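Local coordinates for enterobactin synthetase component F-related protein (Vibrio cholerae serotype O1, PDB 4OXI) that is an adenylation-domain protein, AlmE, seen here with glycyl-adenosine-5'-phosphate and probably activating glycine with ATP for a lipopolysaccharide modification that gives resistance to antimicrobial peptides, at residues 93-98 against 170-175; 157-162 against 180-185. One frame throughout, in Å; residues are numbered along the deposited sequence.

Interaction 1 (93-98 against 170-175)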
ATOM      1  N   HIS A  93      -6.227 -24.022  -6.842  1.00 19.37           N
ATOM      2  CA  HIS A  93      -5.692 -24.624  -8.066  1.00 24.74           C
ATOM      3  C   HIS A  93      -6.672 -25.622  -8.682  1.00 27.36           C
ATOM      4  O   HIS A  93      -6.913 -25.600  -9.892  1.00 25.38           O
ATOM      5  CB  HIS A  93      -4.368 -25.336  -7.789  1.00 21.40           C
ATOM      6  CG  HIS A  93      -3.203 -24.408  -7.672  1.00 27.43           C
ATOM      7  ND1 HIS A  93      -1.945 -24.838  -7.307  1.00 28.75           N
ATOM      8  CD2 HIS A  93      -3.105 -23.072  -7.872  1.00 26.94           C
ATOM      9  CE1 HIS A  93      -1.119 -23.805  -7.294  1.00 28.79           C
ATOM     10  NE2 HIS A  93      -1.797 -22.722  -7.629  1.00 27.81           N
ATOM     11  N   LEU A  94      -7.232 -26.491  -7.843  1.00 23.38           N
ATOM     12  CA  LEU A  94      -8.195 -27.483  -8.304  1.00 23.70           C
ATOM     13  C   LEU A  94      -9.472 -26.818  -8.783  1.00 24.08           C
ATOM     14  O   LEU A  94     -10.162 -27.351  -9.652  1.00 25.61           O
ATOM     15  CB  LEU A  94      -8.513 -28.477  -7.189  1.00 22.31           C
ATOM     16  CG  LEU A  94      -7.286 -29.246  -6.701  1.00 25.03           C
ATOM     17  CD1 LEU A  94      -7.704 -30.261  -5.653  1.00 23.74           C
ATOM     18  CD2 LEU A  94      -6.579 -29.948  -7.857  1.00 24.47           C
ATOM     19  N   GLN A  95      -9.792 -25.659  -8.218  1.00 24.32           N
ATOM     20  CA  GLN A  95     -10.966 -24.892  -8.641  1.00 21.95           C
ATOM     21  C   GLN A  95     -10.685 -24.061  -9.886  1.00 21.34           C
ATOM     22  O   GLN A  95     -11.604 -23.533 -10.496  1.00 23.04           O
ATOM     23  CB  GLN A  95     -11.423 -23.950  -7.519  1.00 23.85           C
ATOM     24  CG  GLN A  95     -12.147 -24.643  -6.369  1.00 24.84           C
ATOM     25  CD  GLN A  95     -13.509 -25.158  -6.791  1.00 25.49           C
ATOM     26  OE1 GLN A  95     -13.694 -26.355  -6.995  1.00 28.54           O
ATOM     27  NE2 GLN A  95     -14.460 -24.255  -6.942  1.00 24.65           N
ATOM     28  N   GLY A  96      -9.418 -23.928 -10.259  1.00 22.66           N
ATOM     29  CA  GLY A  96      -9.068 -23.088 -11.396  1.00 22.73           C
ATOM     30  C   GLY A  96      -9.262 -21.607 -11.116  1.00 26.69           C
ATOM     31  O   GLY A  96      -9.594 -20.833 -12.015  1.00 28.46           O
ATOM     32  N   VAL A  97      -9.064 -21.228  -9.856  1.00 25.95           N
ATOM     33  CA  VAL A  97      -9.135 -19.845  -9.420  1.00 26.72           C
ATOM     34  C   VAL A  97      -7.807 -19.186  -9.706  1.00 24.10           C
ATOM     35  O   VAL A  97      -6.765 -19.760  -9.397  1.00 27.33           O
ATOM     36  CB  VAL A  97      -9.392 -19.781  -7.894  1.00 26.95           C
ATOM     37  CG1 VAL A  97      -9.283 -18.360  -7.386  1.00 25.01           C
ATOM     38  CG2 VAL A  97     -10.766 -20.337  -7.575  1.00 23.50           C
ATOM     39  N   GLN A  98      -7.828 -17.987 -10.284  1.00 23.51           N
ATOM     40  CA  GLN A  98      -6.594 -17.213 -10.459  1.00 22.66           C
ATOM     41  C   GLN A  98      -6.578 -15.967  -9.569  1.00 24.27           C
ATOM     42  O   GLN A  98      -5.536 -15.597  -9.017  1.00 24.04           O
ATOM     43  CB  GLN A  98      -6.397 -16.806 -11.926  1.00 24.00           C
ATOM     44  CG  GLN A  98      -5.242 -15.800 -12.127  1.00 25.30           C
ATOM     45  CD  GLN A  98      -3.874 -16.366 -11.736  1.00 26.57           C
ATOM     46  OE1 GLN A  98      -3.595 -17.547 -11.957  1.00 30.37           O
ATOM     47  NE2 GLN A  98      -3.015 -15.524 -11.152  1.00 22.42           N
ATOM     48  N   HIS A 170     -17.933 -17.257  -5.020  1.00 22.53           N
ATOM     49  CA  HIS A 170     -17.347 -18.371  -4.290  1.00 23.83           C
ATOM     50  C   HIS A 170     -16.612 -17.863  -3.058  1.00 24.17           C
ATOM     51  O   HIS A 170     -15.612 -17.132  -3.156  1.00 23.41           O
ATOM     52  CB  HIS A 170     -16.449 -19.180  -5.216  1.00 22.76           C
ATOM     53  CG  HIS A 170     -17.211 -19.884  -6.297  1.00 26.95           C
ATOM     54  ND1 HIS A 170     -17.601 -21.204  -6.193  1.00 23.86           N
ATOM     55  CD2 HIS A 170     -17.696 -19.437  -7.482  1.00 22.10           C
ATOM     56  CE1 HIS A 170     -18.279 -21.543  -7.276  1.00 24.36           C
ATOM     57  NE2 HIS A 170     -18.342 -20.493  -8.076  1.00 26.18           N
ATOM     58  N   ILE A 171     -17.149 -18.237  -1.900  1.00 23.72           N
ATOM     59  CA  ILE A 171     -16.735 -17.693  -0.619  1.00 19.75           C
ATOM     60  C   ILE A 171     -15.826 -18.687   0.086  1.00 24.38           C
ATOM     61  O   ILE A 171     -16.185 -19.859   0.232  1.00 21.85           O
ATOM     62  CB  ILE A 171     -17.959 -17.452   0.261  1.00 23.45           C
ATOM     63  CG1 ILE A 171     -19.011 -16.653  -0.504  1.00 19.87           C
ATOM     64  CG2 ILE A 171     -17.570 -16.755   1.554  1.00 21.46           C
ATOM     65  CD1 ILE A 171     -18.532 -15.298  -0.977  1.00 25.26           C
ATOM     66  N   TYR A 172     -14.649 -18.228   0.523  1.00 20.90           N
ATOM     67  CA  TYR A 172     -13.709 -19.114   1.185  1.00 20.44           C
ATOM     68  C   TYR A 172     -13.505 -18.691   2.621  1.00 21.29           C
ATOM     69  O   TYR A 172     -13.487 -17.502   2.922  1.00 22.84           O
ATOM     70  CB  TYR A 172     -12.373 -19.148   0.439  1.00 21.37           C
ATOM     71  CG  TYR A 172     -12.480 -19.852  -0.886  1.00 22.89           C
ATOM     72  CD1 TYR A 172     -12.192 -21.205  -1.001  1.00 25.93           C
ATOM     73  CD2 TYR A 172     -12.902 -19.172  -2.023  1.00 22.98           C
ATOM     74  CE1 TYR A 172     -12.310 -21.864  -2.215  1.00 20.16           C
ATOM     75  CE2 TYR A 172     -13.018 -19.820  -3.236  1.00 26.37           C
ATOM     76  CZ  TYR A 172     -12.726 -21.164  -3.321  1.00 22.57           C
ATOM     77  OH  TYR A 172     -12.840 -21.804  -4.539  1.00 24.95           O
ATOM     78  N   ALA A 173     -13.346 -19.663   3.512  1.00 22.80           N
ATOM     79  CA  ALA A 173     -13.079 -19.364   4.915  1.00 22.53           C
ATOM     80  C   ALA A 173     -12.351 -20.529   5.569  1.00 26.01           C
ATOM     81  O   ALA A 173     -12.475 -21.668   5.120  1.00 29.19           O
ATOM     82  CB  ALA A 173     -14.380 -19.063   5.646  1.00 20.39           C
ATOM     83  N   LEU A 174     -11.578 -20.243   6.615  1.00 26.65           N
ATOM     84  CA  LEU A 174     -10.942 -21.297   7.403  1.00 29.49           C
ATOM     85  C   LEU A 174     -12.018 -22.033   8.230  1.00 29.28           C
ATOM     86  O   LEU A 174     -13.116 -21.506   8.414  1.00 29.04           O
ATOM     87  CB  LEU A 174      -9.852 -20.692   8.292  1.00 30.79           C
ATOM     88  CG  LEU A 174      -8.740 -19.967   7.524  1.00 31.98           C
ATOM     89  CD1 LEU A 174      -7.865 -19.162   8.472  1.00 27.32           C
ATOM     90  CD2 LEU A 174      -7.902 -20.950   6.714  1.00 25.99           C
ATOM     91  N   PRO A 175     -11.722 -23.263   8.697  1.00 29.52           N
ATOM     92  CA  PRO A 175     -12.762 -24.097   9.318  1.00 33.87           C
ATOM     93  C   PRO A 175     -13.368 -23.544  10.605  1.00 32.71           C
ATOM     94  O   PRO A 175     -14.403 -24.046  11.035  1.00 37.28           O
ATOM     95  CB  PRO A 175     -12.026 -25.407   9.625  1.00 31.35           C
ATOM     96  CG  PRO A 175     -10.939 -25.465   8.634  1.00 30.69           C
ATOM     97  CD  PRO A 175     -10.479 -24.027   8.486  1.00 31.09           C
TER

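Interaction 2 (157-162 against 180-185)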
ATOM      1  N   ARG A 157     -20.843  -7.810   6.574  1.00 27.63           N
ATOM      2  CA  ARG A 157     -20.623  -7.109   5.305  1.00 25.47           C
ATOM      3  C   ARG A 157     -20.800  -8.050   4.123  1.00 27.66           C
ATOM      4  O   ARG A 157     -21.295  -7.656   3.059  1.00 27.23           O
ATOM      5  CB  ARG A 157     -19.220  -6.506   5.239  1.00 26.53           C
ATOM      6  CG  ARG A 157     -19.013  -5.281   6.101  1.00 27.17           C
ATOM      7  CD  ARG A 157     -17.549  -4.921   6.103  1.00 23.88           C
ATOM      8  NE  ARG A 157     -17.140  -4.296   4.847  1.00 25.08           N
ATOM      9  CZ  ARG A 157     -15.914  -4.373   4.346  1.00 24.09           C
ATOM     10  NH1 ARG A 157     -14.981  -5.097   4.967  1.00 21.29           N
ATOM     11  NH2 ARG A 157     -15.620  -3.733   3.227  1.00 21.79           N
ATOM     12  N   LEU A 158     -20.365  -9.294   4.298  1.00 25.62           N
ATOM     13  CA  LEU A 158     -20.517 -10.289   3.243  1.00 30.72           C
ATOM     14  C   LEU A 158     -21.992 -10.495   2.921  1.00 27.95           C
ATOM     15  O   LEU A 158     -22.386 -10.508   1.752  1.00 26.83           O
ATOM     16  CB  LEU A 158     -19.894 -11.620   3.662  1.00 27.97           C
ATOM     17  CG  LEU A 158     -20.178 -12.730   2.655  1.00 30.46           C
ATOM     18  CD1 LEU A 158     -19.512 -12.398   1.317  1.00 25.56           C
ATOM     19  CD2 LEU A 158     -19.711 -14.081   3.190  1.00 21.84           C
ATOM     20  N   SER A 159     -22.807 -10.643   3.962  1.00 26.20           N
ATOM     21  CA  SER A 159     -24.247 -10.838   3.762  1.00 29.91           C
ATOM     22  C   SER A 159     -24.899  -9.747   2.905  1.00 28.16           C
ATOM     23  O   SER A 159     -25.681 -10.065   2.008  1.00 29.05           O
ATOM     24  CB  SER A 159     -24.971 -10.985   5.095  1.00 33.04           C
ATOM     25  OG  SER A 159     -26.360 -11.101   4.872  1.00 44.02           O
ATOM     26  N   SER A 160     -24.569  -8.473   3.146  1.00 29.53           N
ATOM     27  CA  SER A 160     -25.088  -7.381   2.301  1.00 27.03           C
ATOM     28  C   SER A 160     -24.651  -7.545   0.843  1.00 31.56           C
ATOM     29  O   SER A 160     -25.414  -7.260  -0.080  1.00 30.33           O
ATOM     30  CB  SER A 160     -24.619  -6.014   2.807  1.00 26.07           C
ATOM     31  OG  SER A 160     -24.803  -5.887   4.203  1.00 40.16           O
ATOM     32  N   LEU A 161     -23.417  -8.002   0.636  1.00 29.55           N
ATOM     33  CA  LEU A 161     -22.919  -8.229  -0.718  1.00 31.68           C
ATOM     34  C   LEU A 161     -23.683  -9.358  -1.381  1.00 28.18           C
ATOM     35  O   LEU A 161     -24.089  -9.249  -2.525  1.00 27.67           O
ATOM     36  CB  LEU A 161     -21.418  -8.566  -0.710  1.00 29.17           C
ATOM     37  CG  LEU A 161     -20.810  -8.831  -2.093  1.00 31.29           C
ATOM     38  CD1 LEU A 161     -20.946  -7.586  -2.938  1.00 25.18           C
ATOM     39  CD2 LEU A 161     -19.334  -9.261  -2.007  1.00 22.07           C
ATOM     40  N   LEU A 162     -23.850 -10.461  -0.663  1.00 30.14           N
ATOM     41  CA  LEU A 162     -24.470 -11.646  -1.251  1.00 31.20           C
ATOM     42  C   LEU A 162     -25.917 -11.354  -1.610  1.00 33.52           C
ATOM     43  O   LEU A 162     -26.448 -11.878  -2.586  1.00 34.66           O
ATOM     44  CB  LEU A 162     -24.394 -12.827  -0.285  1.00 28.24           C
ATOM     45  CG  LEU A 162     -22.971 -13.323  -0.018  1.00 31.22           C
ATOM     46  CD1 LEU A 162     -22.989 -14.529   0.884  1.00 29.90           C
ATOM     47  CD2 LEU A 162     -22.280 -13.646  -1.331  1.00 28.22           C
ATOM     48  N   GLU A 180     -22.429 -22.059   7.756  1.00 37.65           N
ATOM     49  CA  GLU A 180     -23.674 -22.808   7.567  1.00 39.19           C
ATOM     50  C   GLU A 180     -24.947 -21.975   7.427  1.00 35.30           C
ATOM     51  O   GLU A 180     -25.712 -22.203   6.497  1.00 37.83           O
ATOM     52  CB  GLU A 180     -23.846 -23.900   8.628  1.00 43.59           C
ATOM     53  CG  GLU A 180     -23.211 -25.222   8.230  1.00 46.73           C
ATOM     54  CD  GLU A 180     -23.682 -25.710   6.859  1.00 58.69           C
ATOM     55  OE1 GLU A 180     -24.912 -25.685   6.585  1.00 54.54           O
ATOM     56  OE2 GLU A 180     -22.811 -26.119   6.056  1.00 56.26           O
ATOM     57  N   PRO A 181     -25.178 -21.003   8.331  1.00 35.80           N
ATOM     58  CA  PRO A 181     -26.387 -20.194   8.126  1.00 32.92           C
ATOM     59  C   PRO A 181     -26.383 -19.432   6.801  1.00 36.06           C
ATOM     60  O   PRO A 181     -27.427 -19.361   6.143  1.00 38.36           O
ATOM     61  CB  PRO A 181     -26.350 -19.203   9.292  1.00 33.33           C
ATOM     62  CG  PRO A 181     -25.576 -19.900  10.351  1.00 35.49           C
ATOM     63  CD  PRO A 181     -24.521 -20.689   9.613  1.00 37.15           C
ATOM     64  N   LEU A 182     -25.244 -18.863   6.410  1.00 34.39           N
ATOM     65  CA  LEU A 182     -25.202 -18.099   5.170  1.00 33.30           C
ATOM     66  C   LEU A 182     -25.317 -19.057   3.997  1.00 25.21           C
ATOM     67  O   LEU A 182     -25.928 -18.726   2.985  1.00 26.13           O
ATOM     68  CB  LEU A 182     -23.940 -17.243   5.069  1.00 29.89           C
ATOM     69  CG  LEU A 182     -23.904 -15.990   5.944  1.00 34.16           C
ATOM     70  CD1 LEU A 182     -22.492 -15.479   6.068  1.00 36.79           C
ATOM     71  CD2 LEU A 182     -24.765 -14.916   5.359  1.00 29.77           C
ATOM     72  N   ARG A 183     -24.761 -20.254   4.152  1.00 31.85           N
ATOM     73  CA  ARG A 183     -24.844 -21.271   3.104  1.00 31.29           C
ATOM     74  C   ARG A 183     -26.296 -21.595   2.769  1.00 34.09           C
ATOM     75  O   ARG A 183     -26.655 -21.756   1.599  1.00 33.73           O
ATOM     76  CB  ARG A 183     -24.138 -22.554   3.521  1.00 32.76           C
ATOM     77  CG  ARG A 183     -24.223 -23.628   2.448  1.00 34.59           C
ATOM     78  CD  ARG A 183     -23.790 -25.001   2.943  1.00 40.75           C
ATOM     79  NE  ARG A 183     -22.495 -24.995   3.618  1.00 44.66           N
ATOM     80  CZ  ARG A 183     -21.323 -25.006   2.993  1.00 36.03           C
ATOM     81  NH1 ARG A 183     -21.270 -24.989   1.668  1.00 41.61           N
ATOM     82  NH2 ARG A 183     -20.204 -25.021   3.693  1.00 41.20           N
ATOM     83  N   GLN A 184     -27.120 -21.683   3.811  1.00 34.88           N
ATOM     84  CA  GLN A 184     -28.533 -22.024   3.673  1.00 37.70           C
ATOM     85  C   GLN A 184     -29.299 -20.833   3.142  1.00 34.73           C
ATOM     86  O   GLN A 184     -30.204 -20.970   2.321  1.00 36.05           O
ATOM     87  CB  GLN A 184     -29.122 -22.425   5.031  1.00 37.92           C
ATOM     88  CG  GLN A 184     -28.545 -23.705   5.627  1.00 41.20           C
ATOM     89  CD  GLN A 184     -28.766 -24.914   4.740  1.00 50.60           C
ATOM     90  OE1 GLN A 184     -29.698 -24.946   3.933  1.00 56.34           O
ATOM     91  NE2 GLN A 184     -27.909 -25.917   4.883  1.00 52.31           N
ATOM     92  N   GLN A 185     -28.932 -19.654   3.617  1.00 32.12           N
ATOM     93  CA  GLN A 185     -29.619 -18.452   3.194  1.00 31.28           C
ATOM     94  C   GLN A 185     -29.307 -18.057   1.748  1.00 29.75           C
ATOM     95  O   GLN A 185     -30.165 -17.491   1.063  1.00 37.43           O
ATOM     96  CB  GLN A 185     -29.314 -17.301   4.155  1.00 29.84           C
ATOM     97  CG  GLN A 185     -29.990 -15.990   3.773  1.00 32.95           C
ATOM     98  CD  GLN A 185     -29.620 -14.855   4.711  1.00 44.08           C
ATOM     99  OE1 GLN A 185     -28.841 -15.038   5.655  1.00 38.38           O
ATOM    100  NE2 GLN A 185     -30.176 -13.672   4.457  1.00 41.62           N
TER

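Interaction 1 (93-98 against 170-175)
The phenol oxygen of Y172 is the point on which this contact closes. CG of Q95 comes nearest, 3.4 Å from OH; NE2 of the same glutamine, at 3.8 Å from OH, makes no hydrogen bond to it, and CG2 of V97 follows at 4.0 Å from OH. The oxygen therefore meets the methylene chain of the glutamine and one methyl of the valine by van der Waals packing. Y172 gets there because its CG stands anti to the carbonyl carbon (chi1 -70°), which sends the ring out from strand 170-173 to the end of helix 78-95. The valine and tyrosine side chains pass alongside each other, pointing opposite ways. The buried tyrosine ring is well packed: H192 stacks on it, W92 meets it edge-to-face, and S147 and M149 of the neighbouring strand touch it.

The exposed Q95 is looser. Its chain bends at chi2, and its amide plane stands 62° from the tyrosine ring; NE2 stays 4.4 Å from ND1 of H170, whose ring it approaches obliquely. The imidazole is held instead by a hydrogen bond between ND1 and NE2 of H192.

At G96 the helix ends in a Schellman motif: phi is positive (70°), and G96 N bonds H93 O at 3.0 Å. The turn redirects the chain toward strand 99-102, in the same parallel sheet as 170-173. Packing of a helix C-terminus and its following loop against a residue projecting from that sheet is characteristic of a layered alpha/beta fold, here within the AMP-binding family region.

Interaction 2 (157-162 against 180-185)
L182 fills the space between the two helices, and its two methyls divide the work. CD2 rests on S159, 3.9 Å from CB and 4.2 Å from OG, whereas CD1 meets CD2 of L158 at 4.2 Å. The leucine thus reaches across to two successive residues of the partner helix. Its CG is anti to the carbonyl carbon (chi1 -75°), which carries the branched end away from its own helix and over the other. The backbones come nearest at the same place, with CA of S159 and CA of L182 7.5 Å apart. The contact is small and mainly apolar.

One shell out, the serine is fixed by its hydroxyl. OG stands anti to the backbone N (chi1 177°) and is hydrogen-bonded with OH of Y186, the residue just past helix 180-185, so a polar link runs beside the apolar one. F191 of strand 190-193 lies under L158, L162 and L182 alike and gives the two helices a common floor.

Further out, on the far side of the short helix, R183 NE and E180 OE2 form a salt bridge of 2.7 Å that ties neighbouring turns together. The arginine meets the oxygen from above the carboxylate plane, 46° out of it, and its NH1 is hydrogen-bonded to O of F191, which fastens the helix to the strand that follows it. Q184 NE2 adds a weak bond to E180 OE1. Two successive helices lying side by side over a parallel sheet, joined by strand 170-173, are characteristic of consecutive beta-alpha-beta crossovers in an alpha/beta fold: strand 147-149, helix 155-164, strand 170-173, helix 180-185 and strand 190-193.

How the interactions relate
Strand 170-173 lies between the two contacts, whose centres are about 16 Å apart. Along the chain their segments alternate: 93-98, 157-162, 170-175, 180-185, so helix 155-164, the strand and helix 180-185 follow one another as successive elements. Y172 turns from one face of the strand into interaction 1, while I171 turns from the other to meet interaction 2, its CG2 lying 3.8 Å from CD2 of L158. The five-stranded parallel sheet therefore carries helices on both faces. Both contacts build the alpha/beta framework of the AMP-binding family region; the glycyl-adenylate pocket draws its residues from between 266 and 477, so none of these four segments belongs to it.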